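Local coordinates for SusD-like protein BACOVA_02651 (Bacteroides ovatus, PDB 5E75), which binds polysaccharide at the cell surface and probably captures xyloglucan before it is carried into the periplasm for degradation, at residues A[426-437]-A[487-495]. Sequence-based numbering, arbitrary orientation.
Sequences VTWFRYLPDKML and NIEAEDIFL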
loop_
_atom_site.group_PDB
_atom_site.type_symbol
_atom_site.label_atom_id
_atom_site.label_comp_id
_atom_site.label_asym_id
_atom_site.label_seq_id
_atom_site.Cartn_x
_atom_site.Cartn_y
_atom_site.Cartn_z
ATOM N N VAL A 426 -9.371 -1.817 6.737
ATOM C CA VAL A 426 -9.687 -3.059 7.441
ATOM C C VAL A 426 -9.303 -2.953 8.918
ATOM O O VAL A 426 -10.071 -3.373 9.798
ATOM C CB VAL A 426 -9.018 -4.287 6.777
ATOM C CG1 VAL A 426 -9.281 -5.541 7.580
ATOM C CG2 VAL A 426 -9.534 -4.440 5.346
ATOM N N THR A 427 -8.123 -2.396 9.196
ATOM C CA THR A 427 -7.716 -2.160 10.577
ATOM C C THR A 427 -8.758 -1.321 11.327
ATOM O O THR A 427 -9.149 -1.651 12.443
ATOM C CB THR A 427 -6.339 -1.494 10.648
ATOM O OG1 THR A 427 -5.362 -2.418 10.172
ATOM C CG2 THR A 427 -5.976 -1.103 12.067
ATOM N N TRP A 428 -9.205 -0.231 10.715
ATOM C CA TRP A 428 -10.220 0.601 11.343
ATOM C C TRP A 428 -11.544 -0.155 11.526
ATOM O O TRP A 428 -12.215 0.024 12.547
ATOM C CB TRP A 428 -10.426 1.909 10.552
ATOM C CG TRP A 428 -9.287 2.869 10.648
ATOM C CD1 TRP A 428 -8.535 3.177 11.765
ATOM C CD2 TRP A 428 -8.764 3.678 9.592
ATOM N NE1 TRP A 428 -7.578 4.115 11.450
ATOM C CE2 TRP A 428 -7.697 4.433 10.123
ATOM C CE3 TRP A 428 -9.089 3.826 8.236
ATOM C CZ2 TRP A 428 -6.961 5.318 9.343
ATOM C CZ3 TRP A 428 -8.354 4.685 7.463
ATOM C CH2 TRP A 428 -7.297 5.422 8.017
ATOM N N PHE A 429 -11.921 -1.006 10.568
ATOM C CA PHE A 429 -13.140 -1.800 10.673
ATOM C C PHE A 429 -13.076 -2.797 11.822
ATOM O O PHE A 429 -14.083 -3.061 12.492
ATOM C CB PHE A 429 -13.431 -2.512 9.345
ATOM C CG PHE A 429 -14.424 -3.615 9.473
ATOM C CD1 PHE A 429 -15.775 -3.338 9.579
ATOM C CD2 PHE A 429 -14.008 -4.927 9.547
ATOM C CE1 PHE A 429 -16.687 -4.362 9.746
ATOM C CE2 PHE A 429 -14.920 -5.946 9.708
ATOM C CZ PHE A 429 -16.255 -5.669 9.815
ATOM N N ARG A 430 -11.894 -3.339 12.072
ATOM C CA ARG A 430 -11.734 -4.260 13.186
ATOM C C ARG A 430 -11.816 -3.562 14.542
ATOM O O ARG A 430 -12.076 -4.215 15.562
ATOM C CB ARG A 430 -10.416 -5.040 13.043
ATOM C CG ARG A 430 -10.574 -6.364 12.339
ATOM C CD ARG A 430 -11.063 -7.430 13.324
ATOM N NE ARG A 430 -11.148 -8.747 12.723
ATOM C CZ ARG A 430 -12.219 -9.247 12.124
ATOM N NH1 ARG A 430 -13.339 -8.539 12.036
ATOM N NH2 ARG A 430 -12.173 -10.476 11.627
ATOM N N TYR A 431 -11.593 -2.252 14.540
ATOM C CA TYR A 431 -11.666 -1.406 15.735
ATOM C C TYR A 431 -13.067 -0.819 15.980
ATOM O O TYR A 431 -13.635 -0.973 17.071
ATOM C CB TYR A 431 -10.615 -0.309 15.559
ATOM C CG TYR A 431 -10.657 0.911 16.458
ATOM C CD1 TYR A 431 -11.015 0.841 17.801
ATOM C CD2 TYR A 431 -10.255 2.136 15.960
ATOM C CE1 TYR A 431 -11.023 1.995 18.598
ATOM C CE2 TYR A 431 -10.257 3.276 16.738
ATOM C CZ TYR A 431 -10.627 3.196 18.049
ATOM O OH TYR A 431 -10.602 4.361 18.782
ATOM N N LEU A 432 -13.622 -0.159 14.961
ATOM C CA LEU A 432 -14.932 0.499 15.030
ATOM C C LEU A 432 -15.774 0.022 13.850
ATOM O O LEU A 432 -15.963 0.738 12.874
ATOM C CB LEU A 432 -14.753 2.017 15.018
ATOM C CG LEU A 432 -14.014 2.626 16.209
ATOM C CD1 LEU A 432 -13.752 4.113 15.981
ATOM C CD2 LEU A 432 -14.779 2.425 17.518
ATOM N N PRO A 433 -16.283 -1.212 13.925
ATOM C CA PRO A 433 -16.970 -1.771 12.756
ATOM C C PRO A 433 -18.213 -1.012 12.314
ATOM O O PRO A 433 -18.420 -0.833 11.124
ATOM C CB PRO A 433 -17.318 -3.206 13.188
ATOM C CG PRO A 433 -17.139 -3.222 14.687
ATOM C CD PRO A 433 -16.071 -2.232 14.966
ATOM N N ASP A 434 -19.026 -0.552 13.249
ATOM C CA ASP A 434 -20.239 0.139 12.862
ATOM C C ASP A 434 -19.900 1.459 12.181
ATOM O O ASP A 434 -20.489 1.790 11.152
ATOM C CB ASP A 434 -21.161 0.348 14.071
ATOM C CG ASP A 434 -21.713 -0.958 14.603
ATOM O OD1 ASP A 434 -22.043 -1.844 13.781
ATOM O OD2 ASP A 434 -21.801 -1.106 15.837
ATOM N N LYS A 435 -18.959 2.213 12.732
ATOM C CA LYS A 435 -18.527 3.446 12.085
ATOM C C LYS A 435 -18.039 3.161 10.664
ATOM O O LYS A 435 -18.384 3.866 9.713
ATOM C CB LYS A 435 -17.394 4.104 12.874
ATOM C CG LYS A 435 -16.775 5.331 12.198
ATOM C CD LYS A 435 -15.512 5.798 12.912
ATOM C CE LYS A 435 -14.925 7.049 12.270
ATOM N NZ LYS A 435 -15.857 8.203 12.409
ATOM N N MET A 436 -17.175 2.170 10.512
ATOM C CA MET A 436 -16.592 1.945 9.198
ATOM C C MET A 436 -17.554 1.348 8.174
ATOM O O MET A 436 -17.449 1.652 7.000
ATOM C CB MET A 436 -15.322 1.098 9.304
ATOM C CG MET A 436 -14.207 1.780 10.083
ATOM S SD MET A 436 -13.863 3.489 9.612
ATOM C CE MET A 436 -13.394 3.309 7.902
ATOM N N LEU A 437 -18.502 0.514 8.591
ATOM C CA LEU A 437 -19.508 0.047 7.651
ATOM C C LEU A 437 -20.333 1.235 7.146
ATOM O O LEU A 437 -20.654 1.322 5.961
ATOM C CB LEU A 437 -20.408 -1.006 8.293
ATOM C CG LEU A 437 -19.729 -2.360 8.545
ATOM C CD1 LEU A 437 -20.667 -3.255 9.355
ATOM C CD2 LEU A 437 -19.297 -3.039 7.259
ATOM N N ASN A 487 -25.551 -3.331 0.032
ATOM C CA ASN A 487 -25.412 -2.881 1.415
ATOM C C ASN A 487 -24.219 -3.611 2.034
ATOM O O ASN A 487 -24.235 -4.830 2.220
ATOM C CB ASN A 487 -26.693 -3.154 2.216
ATOM C CG ASN A 487 -26.535 -2.869 3.683
ATOM O OD1 ASN A 487 -26.105 -1.794 4.067
ATOM N ND2 ASN A 487 -26.882 -3.841 4.516
ATOM N N ILE A 488 -23.168 -2.862 2.321
ATOM C CA ILE A 488 -21.909 -3.449 2.773
ATOM C C ILE A 488 -22.051 -3.784 4.244
ATOM O O ILE A 488 -22.388 -2.918 5.063
ATOM C CB ILE A 488 -20.743 -2.474 2.531
ATOM C CG1 ILE A 488 -20.689 -2.106 1.044
ATOM C CG2 ILE A 488 -19.422 -3.101 2.962
ATOM C CD1 ILE A 488 -19.912 -0.836 0.740
ATOM N N GLU A 489 -21.788 -5.046 4.562
ATOM C CA GLU A 489 -21.932 -5.577 5.909
ATOM C C GLU A 489 -20.626 -6.186 6.408
ATOM O O GLU A 489 -19.672 -6.331 5.645
ATOM C CB GLU A 489 -23.029 -6.638 5.910
ATOM C CG GLU A 489 -24.416 -6.085 5.600
ATOM C CD GLU A 489 -25.472 -7.163 5.642
ATOM O OE1 GLU A 489 -25.350 -8.122 4.866
ATOM O OE2 GLU A 489 -26.412 -7.057 6.467
ATOM N N ALA A 490 -20.596 -6.567 7.679
ATOM C CA ALA A 490 -19.383 -7.112 8.275
ATOM C C ALA A 490 -18.841 -8.301 7.486
ATOM O O ALA A 490 -17.626 -8.412 7.277
ATOM C CB ALA A 490 -19.647 -7.519 9.717
ATOM N N GLU A 491 -19.727 -9.184 7.030
ATOM C CA GLU A 491 -19.311 -10.387 6.320
ATOM C C GLU A 491 -18.640 -10.087 4.977
ATOM O O GLU A 491 -17.950 -10.940 4.425
ATOM C CB GLU A 491 -20.505 -11.328 6.081
ATOM C CG GLU A 491 -21.113 -11.970 7.331
ATOM C CD GLU A 491 -21.793 -10.983 8.288
ATOM O OE1 GLU A 491 -22.374 -9.947 7.849
ATOM O OE2 GLU A 491 -21.742 -11.261 9.508
ATOM N N ASP A 492 -18.813 -8.874 4.460
ATOM C CA ASP A 492 -18.237 -8.500 3.172
ATOM C C ASP A 492 -16.780 -8.064 3.229
ATOM O O ASP A 492 -16.099 -8.042 2.201
ATOM C CB ASP A 492 -19.043 -7.363 2.533
ATOM C CG ASP A 492 -20.453 -7.781 2.163
ATOM O OD1 ASP A 492 -20.595 -8.651 1.284
ATOM O OD2 ASP A 492 -21.424 -7.227 2.738
ATOM N N ILE A 493 -16.299 -7.720 4.409
ATOM C CA ILE A 493 -15.040 -6.985 4.490
ATOM C C ILE A 493 -13.823 -7.850 4.182
ATOM O O ILE A 493 -13.030 -7.492 3.305
ATOM C CB ILE A 493 -14.886 -6.270 5.844
ATOM C CG1 ILE A 493 -16.079 -5.343 6.106
ATOM C CG2 ILE A 493 -13.580 -5.474 5.901
ATOM C CD1 ILE A 493 -16.412 -4.368 4.979
ATOM N N PHE A 494 -13.677 -8.966 4.887
ATOM C CA PHE A 494 -12.590 -9.894 4.618
ATOM C C PHE A 494 -12.937 -10.729 3.395
ATOM O O PHE A 494 -14.085 -11.143 3.205
ATOM C CB PHE A 494 -12.312 -10.739 5.857
ATOM C CG PHE A 494 -11.644 -9.965 6.966
ATOM C CD1 PHE A 494 -12.361 -9.172 7.852
ATOM C CD2 PHE A 494 -10.271 -10.008 7.090
ATOM C CE1 PHE A 494 -11.707 -8.468 8.848
ATOM C CE2 PHE A 494 -9.622 -9.333 8.070
ATOM C CZ PHE A 494 -10.336 -8.541 8.954
ATOM N N LEU A 495 -11.945 -10.945 2.540
ATOM C CA LEU A 495 -12.133 -11.653 1.281
ATOM C C LEU A 495 -12.125 -13.169 1.471
ATOM O O LEU A 495 -11.577 -13.671 2.432
ATOM C CB LEU A 495 -11.040 -11.221 0.304
ATOM C CG LEU A 495 -11.315 -9.809 -0.247
ATOM C CD1 LEU A 495 -10.076 -9.082 -0.769
ATOM C CD2 LEU A 495 -12.375 -9.877 -1.331
#
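Ile493 lies over the ring of Phe429, and its side chain, followed outward from CB, illustrates how a branched aliphatic residue can touch two consecutive helices at once. CB itself rests above the CD2–CE2 side of the ring. With CG1 set anti to the carbonyl carbon (chi1 -56°), that methylene lands almost on the ring normal, 3.7 Å from the Phe429 centroid, a CH-pi contact. The other branch, CG2, reaches Phe429 CD2 at 3.7 Å and faces Val426 CG2 more loosely. At the tip, CD1 turns to Leu437 CD2, 3.9 Å away, so a single residue spans helices 421-431 and 433-441; Phe440 of the latter helix also touches it.

Around this centre other side chains add contacts. Leu437 lays CD2 on the backbone of Glu489, 3.5 Å from its carbonyl C, while Ala490 CB abuts Phe429 CZ at 3.9 Å. Phe494 presents its CE1 edge to Phe429 CE2, and its CZ meets Val426 CG1 at 3.5 Å. The same ring also meets Arg430, whose chain bends at chi2 (-82°) and sets one guanidinium face against Phe494 CE1, Arg430 CZ to Phe494 CE1 being 3.4 Å; the two planes are inclined by 31°. Arg430 NH2 meanwhile forms a salt bridge with Glu151. Were Phe429 replaced by an alanine, Ile493 CG1 would probably lose its aromatic platform and a gap would be likely to open beside Ala490 and the Phe494 edge.

Within the SusD-family fold, the short, weakly bonded helical turn at about 490-493 is thus joined to the helix pair mainly through hydrocarbon and aromatic surfaces. Cohesion across this contact probably rests mainly on dispersion and the exclusion of water from apolar surfaces, while the arginine, held by a carboxylate elsewhere, contributes the flat face of its charged group.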